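Local coordinates for CDC25-like phosphatase YCH1 (Saccharomyces cerevisiae, PDB 3FS5), which acts as a protein phosphatase built on a rhodanese-like fold related to the catalytic domain of Cdc25, at residues E16-M21 and E136-G141; K76-R81 and L113-L118; W119-R122 and R127-S130. All blocks are in the same frame, centred on the assembly; numbering follows the deposited sequence.

Contact 1: residues E16-M21 and E136-G141; sequences ELHRWM and ESVTAG
Met21 leaves its helix with CG anti to the carbonyl carbon (chi1 -71°), runs on straight, and bends at chi3 (75°). The bend brings Met21 CE to 3.8 Å from Val138 CB. The same Met21 CE lies 3.7 Å from the Val138 carbonyl oxygen. The thioether chain meets the valine obliquely, with its terminal methyl doing the touching. His18 comes in one turn earlier. Its CG stands anti to the backbone N (chi1 174°), beside the carbonyl carbon, and this carries His18 CD2 to 3.9 Å from Val138 CG1. The two side chains cross at about a right angle. Val138 CG1 thus sits between the imidazole and the methionine methyl. No direct hydrogen bond joins the segments. A water bridges them instead, 2.7 Å from His18 NE2 and 3.0 Å from Ser137 OG, and it donates to the serine. Ser137 OG is also bonded to Asp135. Tyr132 stacks on the His18 ring, and Trp128 packs against both Met21 and Val138. Beyond Val138, strand 139-140 pairs antiparallel with strand 47-48. The contact fastens the C-terminal part of the chain to helix 14-23, one of the helices flanking the parallel sheet of the rhodanese-like alpha/beta fold.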
loop_
_atom_site.group_PDB
_atom_site.type_symbol
_atom_site.label_atom_id
_atom_site.label_comp_id
_atom_site.label_asym_id
_atom_site.label_seq_id
_atom_site.Cartn_x
_atom_site.Cartn_y
_atom_site.Cartn_z
ATOM N N GLU A 16 10.377 -6.870 4.531
ATOM C CA GLU A 16 10.802 -6.592 3.162
ATOM C C GLU A 16 10.450 -5.163 2.746
ATOM O O GLU A 16 11.222 -4.514 2.046
ATOM C CB GLU A 16 10.195 -7.594 2.173
ATOM C CG GLU A 16 10.742 -7.411 0.758
ATOM C CD GLU A 16 10.572 -8.637 -0.129
ATOM O OE1 GLU A 16 11.081 -8.605 -1.274
ATOM O OE2 GLU A 16 9.937 -9.623 0.309
ATOM N N LEU A 17 9.290 -4.665 3.168
ATOM C CA LEU A 17 8.919 -3.294 2.826
ATOM C C LEU A 17 9.901 -2.343 3.500
ATOM O O LEU A 17 10.346 -1.367 2.903
ATOM C CB LEU A 17 7.496 -2.965 3.298
ATOM C CG LEU A 17 7.078 -1.496 3.142
ATOM C CD1 LEU A 17 7.234 -1.058 1.687
ATOM C CD2 LEU A 17 5.634 -1.318 3.607
ATOM N N HIS A 18 10.241 -2.639 4.748
ATOM C CA HIS A 18 11.169 -1.799 5.487
ATOM C C HIS A 18 12.506 -1.723 4.757
ATOM O O HIS A 18 13.130 -0.668 4.700
ATOM C CB HIS A 18 11.360 -2.349 6.907
ATOM C CG HIS A 18 12.405 -1.625 7.695
ATOM N ND1 HIS A 18 13.731 -1.998 7.687
ATOM C CD2 HIS A 18 12.328 -0.521 8.473
ATOM C CE1 HIS A 18 14.427 -1.154 8.425
ATOM N NE2 HIS A 18 13.600 -0.247 8.914
ATOM N N ARG A 19 12.938 -2.842 4.191
ATOM C CA ARG A 19 14.195 -2.875 3.459
ATOM C C ARG A 19 14.080 -1.978 2.225
ATOM O O ARG A 19 14.988 -1.201 1.928
ATOM C CB ARG A 19 14.532 -4.310 3.046
ATOM C CG ARG A 19 15.900 -4.459 2.400
ATOM C CD ARG A 19 16.220 -5.917 2.083
ATOM N NE ARG A 19 17.450 -6.036 1.300
ATOM C CZ ARG A 19 18.681 -5.907 1.792
ATOM N NH1 ARG A 19 19.731 -6.029 0.987
ATOM N NH2 ARG A 19 18.867 -5.671 3.087
ATOM N N TRP A 20 12.956 -2.076 1.514
ATOM C CA TRP A 20 12.728 -1.247 0.330
ATOM C C TRP A 20 12.770 0.234 0.692
ATOM O O TRP A 20 13.265 1.063 -0.076
ATOM C CB TRP A 20 11.354 -1.536 -0.287
ATOM C CG TRP A 20 11.211 -2.868 -0.950
ATOM C CD1 TRP A 20 12.113 -3.896 -0.955
ATOM C CD2 TRP A 20 10.080 -3.321 -1.705
ATOM N NE1 TRP A 20 11.610 -4.959 -1.669
ATOM C CE2 TRP A 20 10.365 -4.633 -2.140
ATOM C CE3 TRP A 20 8.854 -2.743 -2.058
ATOM C CZ2 TRP A 20 9.467 -5.378 -2.911
ATOM C CZ3 TRP A 20 7.960 -3.488 -2.829
ATOM C CH2 TRP A 20 8.275 -4.791 -3.244
ATOM N N MET A 21 12.218 0.572 1.852
ATOM C CA MET A 21 12.194 1.963 2.285
ATOM C C MET A 21 13.597 2.471 2.608
ATOM O O MET A 21 13.938 3.611 2.290
ATOM C CB MET A 21 11.259 2.116 3.487
ATOM C CG MET A 21 9.786 1.952 3.107
ATOM S SD MET A 21 8.631 2.035 4.486
ATOM C CE MET A 21 8.633 3.795 4.823
ATOM N N GLU A 136 10.931 6.513 13.702
ATOM C CA GLU A 136 10.613 7.782 13.058
ATOM C C GLU A 136 10.952 7.864 11.575
ATOM O O GLU A 136 10.356 8.660 10.845
ATOM C CB GLU A 136 11.341 8.918 13.783
ATOM C CG GLU A 136 11.224 8.878 15.299
ATOM C CD GLU A 136 12.212 9.814 15.980
ATOM O OE1 GLU A 136 12.153 11.038 15.725
ATOM O OE2 GLU A 136 13.050 9.324 16.772
ATOM N N SER A 137 11.911 7.059 11.130
ATOM C CA SER A 137 12.319 7.089 9.732
ATOM C C SER A 137 11.362 6.376 8.781
ATOM O O SER A 137 11.402 6.619 7.575
ATOM C CB SER A 137 13.732 6.509 9.574
ATOM O OG SER A 137 13.774 5.120 9.851
ATOM N N VAL A 138 10.499 5.510 9.309
ATOM C CA VAL A 138 9.558 4.781 8.459
ATOM C C VAL A 138 8.090 4.888 8.887
ATOM O O VAL A 138 7.193 4.514 8.132
ATOM C CB VAL A 138 9.929 3.277 8.364
ATOM C CG1 VAL A 138 11.301 3.121 7.720
ATOM C CG2 VAL A 138 9.911 2.638 9.745
ATOM N N THR A 139 7.849 5.397 10.090
ATOM C CA THR A 139 6.487 5.543 10.602
ATOM C C THR A 139 6.207 6.993 10.976
ATOM O O THR A 139 7.008 7.626 11.661
ATOM C CB THR A 139 6.268 4.662 11.844
ATOM O OG1 THR A 139 6.494 3.296 11.497
ATOM C CG2 THR A 139 4.841 4.815 12.372
ATOM N N ALA A 140 5.064 7.508 10.535
ATOM C CA ALA A 140 4.684 8.892 10.811
ATOM C C ALA A 140 3.397 9.014 11.623
ATOM O O ALA A 140 2.490 8.190 11.497
ATOM C CB ALA A 140 4.537 9.653 9.499
ATOM N N GLY A 141 3.331 10.055 12.451
ATOM C CA GLY A 141 2.157 10.311 13.273
ATOM C C GLY A 141 1.781 9.216 14.256
ATOM O O GLY A 141 0.612 9.074 14.612
HETATM O O HOH W 1 14.454 2.204 9.745
#

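Contact 2: residues K76-R81 and L113-L118; sequences KQADGR and LSRCRL
Gln77 and Arg115 meet at about a right angle, each directing its CB at the other segment. The glutamine amide and the guanidinium planes are turned 67° apart. The amide is probably turned over in the model, so its atom labels are uncertain. Its end, whichever atom that is, lies at the edge of the guanidinium. The Gln77 chain turns at chi2 (-85°), which sets the amide across the Arg115 chain. Gln77 CG lies 3.2 Å from the backbone O of Arg115. Farther out, Arg115 bends at chi2 and chi3, and Arg115 NH2 comes 4.2 Å from Ala78 CB, a light touch. As modelled, Gln77 NE2 is 3.0 Å from Arg115 NH2, and with the amide reversed this pair may be a hydrogen bond. Around the pair, Leu74 touches Arg115 and Leu84 touches Gln77. An alanine in place of Arg115 would remove the chain lying across the glutamine and is likely to set the Gln77 amide free to turn. The contact joins the last turn of helix 63-78 to the approach of strand 116-121. A neutral amide brings no counter-charge to the cation. If it is reversed, its oxygen would face the guanidinium, which would probably suit the positive charge.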
loop_
_atom_site.group_PDB
_atom_site.type_symbol
_atom_site.label_atom_id
_atom_site.label_comp_id
_atom_site.label_asym_id
_atom_site.label_seq_id
_atom_site.Cartn_x
_atom_site.Cartn_y
_atom_site.Cartn_z
ATOM N N LYS A 76 3.271 8.677 -11.605
ATOM C CA LYS A 76 4.512 8.444 -10.869
ATOM C C LYS A 76 5.341 7.371 -11.581
ATOM O O LYS A 76 6.571 7.456 -11.647
ATOM C CB LYS A 76 4.192 7.984 -9.439
ATOM C CG LYS A 76 5.405 7.716 -8.547
ATOM C CD LYS A 76 4.955 7.371 -7.123
ATOM C CE LYS A 76 6.105 7.369 -6.111
ATOM N NZ LYS A 76 7.044 6.234 -6.292
ATOM N N GLN A 77 4.662 6.362 -12.118
ATOM C CA GLN A 77 5.341 5.271 -12.810
ATOM C C GLN A 77 6.045 5.761 -14.074
ATOM O O GLN A 77 7.176 5.366 -14.361
ATOM C CB GLN A 77 4.332 4.164 -13.153
ATOM C CG GLN A 77 4.952 2.893 -13.734
ATOM C CD GLN A 77 5.181 2.967 -15.237
ATOM O OE1 GLN A 77 5.960 2.191 -15.795
ATOM N NE2 GLN A 77 4.495 3.891 -15.900
ATOM N N ALA A 78 5.371 6.633 -14.819
ATOM C CA ALA A 78 5.912 7.179 -16.062
ATOM C C ALA A 78 7.301 7.810 -15.914
ATOM O O ALA A 78 8.143 7.668 -16.797
ATOM C CB ALA A 78 4.936 8.193 -16.641
ATOM N N ASP A 79 7.545 8.499 -14.802
ATOM C CA ASP A 79 8.840 9.134 -14.587
ATOM C C ASP A 79 9.845 8.267 -13.845
ATOM O O ASP A 79 10.944 8.724 -13.524
ATOM C CB ASP A 79 8.669 10.454 -13.836
ATOM C CG ASP A 79 7.985 11.510 -14.674
ATOM O OD1 ASP A 79 8.409 11.715 -15.833
ATOM O OD2 ASP A 79 7.028 12.139 -14.174
ATOM N N GLY A 80 9.477 7.018 -13.585
ATOM C CA GLY A 80 10.370 6.125 -12.875
ATOM C C GLY A 80 10.974 5.015 -13.715
ATOM O O GLY A 80 10.764 4.936 -14.924
ATOM N N ARG A 81 11.728 4.150 -13.050
ATOM C CA ARG A 81 12.394 3.023 -13.681
ATOM C C ARG A 81 11.513 1.775 -13.628
ATOM O O ARG A 81 11.100 1.344 -12.550
ATOM C CB ARG A 81 13.709 2.756 -12.948
ATOM C CG ARG A 81 14.500 1.560 -13.443
ATOM C CD ARG A 81 15.424 1.057 -12.341
ATOM N NE ARG A 81 16.325 0.002 -12.794
ATOM C CZ ARG A 81 17.454 0.218 -13.463
ATOM N NH1 ARG A 81 18.208 -0.807 -13.839
ATOM N NH2 ARG A 81 17.838 1.458 -13.747
ATOM N N LEU A 113 -1.475 -2.893 -17.776
ATOM C CA LEU A 113 -1.235 -4.053 -16.928
ATOM C C LEU A 113 0.244 -4.276 -16.643
ATOM O O LEU A 113 0.604 -4.735 -15.560
ATOM C CB LEU A 113 -1.815 -5.318 -17.563
ATOM C CG LEU A 113 -3.311 -5.589 -17.384
ATOM C CD1 LEU A 113 -3.661 -6.922 -18.036
ATOM C CD2 LEU A 113 -3.660 -5.620 -15.898
ATOM N N SER A 114 1.097 -3.949 -17.609
ATOM C CA SER A 114 2.535 -4.144 -17.448
ATOM C C SER A 114 3.240 -3.017 -16.695
ATOM O O SER A 114 4.413 -3.138 -16.340
ATOM C CB SER A 114 3.191 -4.308 -18.822
ATOM O OG SER A 114 2.984 -3.150 -19.616
ATOM N N ARG A 115 2.532 -1.922 -16.444
ATOM C CA ARG A 115 3.140 -0.793 -15.749
ATOM C C ARG A 115 3.144 -0.867 -14.224
ATOM O O ARG A 115 3.823 -0.074 -13.567
ATOM C CB ARG A 115 2.467 0.507 -16.185
ATOM C CG ARG A 115 2.815 0.917 -17.605
ATOM C CD ARG A 115 2.921 2.428 -17.690
ATOM N NE ARG A 115 1.702 3.044 -18.179
ATOM C CZ ARG A 115 1.383 4.320 -18.004
ATOM N NH1 ARG A 115 0.250 4.780 -18.508
ATOM N NH2 ARG A 115 2.173 5.126 -17.304
ATOM N N CYS A 116 2.390 -1.807 -13.665
ATOM C CA CYS A 116 2.302 -1.951 -12.212
ATOM C C CYS A 116 2.426 -3.392 -11.740
ATOM O O CYS A 116 2.184 -4.331 -12.498
ATOM C CB CYS A 116 0.953 -1.423 -11.699
ATOM S SG CYS A 116 0.589 0.311 -12.006
ATOM N N ARG A 117 2.809 -3.542 -10.474
ATOM C CA ARG A 117 2.905 -4.839 -9.808
ATOM C C ARG A 117 2.108 -4.544 -8.544
ATOM O O ARG A 117 2.342 -3.533 -7.898
ATOM C CB ARG A 117 4.347 -5.198 -9.436
ATOM C CG ARG A 117 5.307 -5.318 -10.609
ATOM C CD ARG A 117 6.695 -5.742 -10.129
ATOM N NE ARG A 117 7.730 -5.415 -11.104
ATOM C CZ ARG A 117 7.844 -5.988 -12.297
ATOM N NH1 ARG A 117 8.817 -5.617 -13.124
ATOM N NH2 ARG A 117 6.996 -6.940 -12.657
ATOM N N LEU A 118 1.161 -5.406 -8.197
ATOM C CA LEU A 118 0.337 -5.152 -7.023
ATOM C C LEU A 118 0.678 -6.029 -5.830
ATOM O O LEU A 118 0.795 -7.247 -5.959
ATOM C CB LEU A 118 -1.141 -5.327 -7.384
ATOM C CG LEU A 118 -1.636 -4.467 -8.549
ATOM C CD1 LEU A 118 -3.108 -4.768 -8.815
ATOM C CD2 LEU A 118 -1.440 -2.990 -8.224
#

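Contact 3: residues W119-R122 and R127-S130; sequences WVLR and RWQS
Leu121 and Trp128 form the buried half of this contact. Arg122 and Arg127 form the exposed half. On the inner side, Leu121 CD2 reaches 4.4 Å from Trp128 CE3, at an oblique angle to the indole. Leu121 holds CG anti to its own nitrogen (chi1 176°), and this sends its methyls toward the helix. The two residues are only lightly in touch, but Ile48 packs against both of them. The buried Trp128 NE1 is bonded to Thr139 OG1, so the indole is pinned at its polar end. Strand 116-121 passes through a short turn into helix 124-132. The Leu-x-Gly-Gly-x-x-x-Trp pattern of this turn is familiar from rhodanese domains. Leu121 also touches His89, just after strand 84-88 and next to the modified Cys90. In rhodaneses and Cdc25 the loop after this strand carries the active-site cysteine. The outer side is open to solvent, although its atoms come closer. The Arg127 chain bends at chi2 and chi3, and Arg127 NE lies 3.5 Å from the backbone O of Arg122, which sits obliquely to the guanidinium. Arg127 NH1 is also 3.5 Å from Arg122 CB. The Arg122 chain runs extended and its end leads away. This keeps the two like charges apart, with Arg122 NE 5.8 Å from Arg127 NH1.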
loop_
_atom_site.group_PDB
_atom_site.type_symbol
_atom_site.label_atom_id
_atom_site.label_comp_id
_atom_site.label_asym_id
_atom_site.label_seq_id
_atom_site.Cartn_x
_atom_site.Cartn_y
_atom_site.Cartn_z
ATOM N N TRP A 119 0.827 -5.393 -4.670
ATOM C CA TRP A 119 1.138 -6.099 -3.432
ATOM C C TRP A 119 0.198 -5.724 -2.292
ATOM O O TRP A 119 -0.410 -4.648 -2.289
ATOM C CB TRP A 119 2.552 -5.773 -2.939
ATOM C CG TRP A 119 3.661 -5.988 -3.910
ATOM C CD1 TRP A 119 4.026 -5.169 -4.940
ATOM C CD2 TRP A 119 4.586 -7.077 -3.913
ATOM N NE1 TRP A 119 5.127 -5.680 -5.584
ATOM C CE2 TRP A 119 5.491 -6.853 -4.975
ATOM C CE3 TRP A 119 4.739 -8.221 -3.119
ATOM C CZ2 TRP A 119 6.538 -7.733 -5.264
ATOM C CZ3 TRP A 119 5.782 -9.096 -3.404
ATOM C CH2 TRP A 119 6.669 -8.845 -4.470
ATOM N N VAL A 120 0.107 -6.623 -1.320
ATOM C CA VAL A 120 -0.667 -6.399 -0.106
ATOM C C VAL A 120 0.322 -6.658 1.032
ATOM O O VAL A 120 1.049 -7.657 1.018
ATOM C CB VAL A 120 -1.845 -7.383 0.042
ATOM C CG1 VAL A 120 -2.491 -7.213 1.420
ATOM C CG2 VAL A 120 -2.878 -7.134 -1.053
ATOM N N LEU A 121 0.366 -5.753 2.000
ATOM C CA LEU A 121 1.262 -5.901 3.138
ATOM C C LEU A 121 0.622 -6.825 4.175
ATOM O O LEU A 121 -0.383 -6.469 4.796
ATOM C CB LEU A 121 1.536 -4.530 3.763
ATOM C CG LEU A 121 2.393 -4.492 5.030
ATOM C CD1 LEU A 121 3.810 -4.986 4.717
ATOM C CD2 LEU A 121 2.430 -3.071 5.569
ATOM N N ARG A 122 1.203 -8.008 4.361
ATOM C CA ARG A 122 0.662 -8.965 5.325
ATOM C C ARG A 122 0.648 -8.402 6.741
ATOM O O ARG A 122 1.661 -7.899 7.228
ATOM C CB ARG A 122 1.474 -10.272 5.321
ATOM C CG ARG A 122 1.301 -11.148 4.080
ATOM C CD ARG A 122 1.872 -12.548 4.330
ATOM N NE ARG A 122 1.819 -13.419 3.155
ATOM C CZ ARG A 122 0.701 -13.924 2.633
ATOM N NH1 ARG A 122 0.770 -14.705 1.564
ATOM N NH2 ARG A 122 -0.481 -13.656 3.175
ATOM N N ARG A 127 0.537 -5.009 12.395
ATOM C CA ARG A 127 1.773 -5.775 12.504
ATOM C C ARG A 127 2.949 -4.835 12.293
ATOM O O ARG A 127 3.974 -4.945 12.965
ATOM C CB ARG A 127 1.845 -6.914 11.484
ATOM C CG ARG A 127 2.715 -8.055 12.003
ATOM C CD ARG A 127 3.705 -8.613 10.994
ATOM N NE ARG A 127 3.083 -9.465 9.988
ATOM C CZ ARG A 127 3.748 -10.348 9.246
ATOM N NH1 ARG A 127 3.105 -11.081 8.346
ATOM N NH2 ARG A 127 5.055 -10.514 9.416
ATOM N N TRP A 128 2.795 -3.903 11.356
ATOM C CA TRP A 128 3.849 -2.940 11.074
ATOM C C TRP A 128 4.306 -2.201 12.332
ATOM O O TRP A 128 5.495 -2.183 12.647
ATOM C CB TRP A 128 3.377 -1.925 10.028
ATOM C CG TRP A 128 4.388 -0.853 9.728
ATOM C CD1 TRP A 128 4.478 0.377 10.308
ATOM C CD2 TRP A 128 5.475 -0.940 8.798
ATOM N NE1 TRP A 128 5.554 1.065 9.800
ATOM C CE2 TRP A 128 6.183 0.280 8.871
ATOM C CE3 TRP A 128 5.922 -1.931 7.912
ATOM C CZ2 TRP A 128 7.317 0.538 8.089
ATOM C CZ3 TRP A 128 7.051 -1.675 7.134
ATOM C CH2 TRP A 128 7.734 -0.447 7.230
ATOM N N GLN A 129 3.364 -1.596 13.055
ATOM C CA GLN A 129 3.726 -0.845 14.253
ATOM C C GLN A 129 4.336 -1.686 15.374
ATOM O O GLN A 129 5.130 -1.180 16.163
ATOM C CB GLN A 129 2.516 -0.050 14.786
ATOM C CG GLN A 129 1.370 -0.862 15.383
ATOM C CD GLN A 129 1.647 -1.352 16.798
ATOM O OE1 GLN A 129 2.136 -0.604 17.648
ATOM N NE2 GLN A 129 1.319 -2.612 17.060
ATOM N N SER A 130 3.989 -2.966 15.444
ATOM C CA SER A 130 4.532 -3.812 16.501
ATOM C C SER A 130 6.039 -3.966 16.323
ATOM O O SER A 130 6.748 -4.334 17.255
ATOM C CB SER A 130 3.868 -5.193 16.489
ATOM O OG SER A 130 4.296 -5.964 15.377
#

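Contacts 1 and 3 are neighbours, with centres 11 Å apart, and Trp128 is the residue through which they touch. Together they gather helix 14-23, helix 124-132, the end of strand 116-121 and the last strand, 139-140. Contact 2 stands apart, about 21 to 22 Å from the other two, centre to centre. It shares strand 116-121 with contact 3 but sits at its start, whereas contact 3 sits at its end. Contact 3 lies deepest, about 9 Å from the centre of the chain, contact 1 about 12 Å and contact 2 about 14 Å. Contact 1 is apolar with a water bridge at its side. Contact 3 has a buried apolar half and an exposed arginine half. Contact 2 rests mainly on one amide-guanidinium pair.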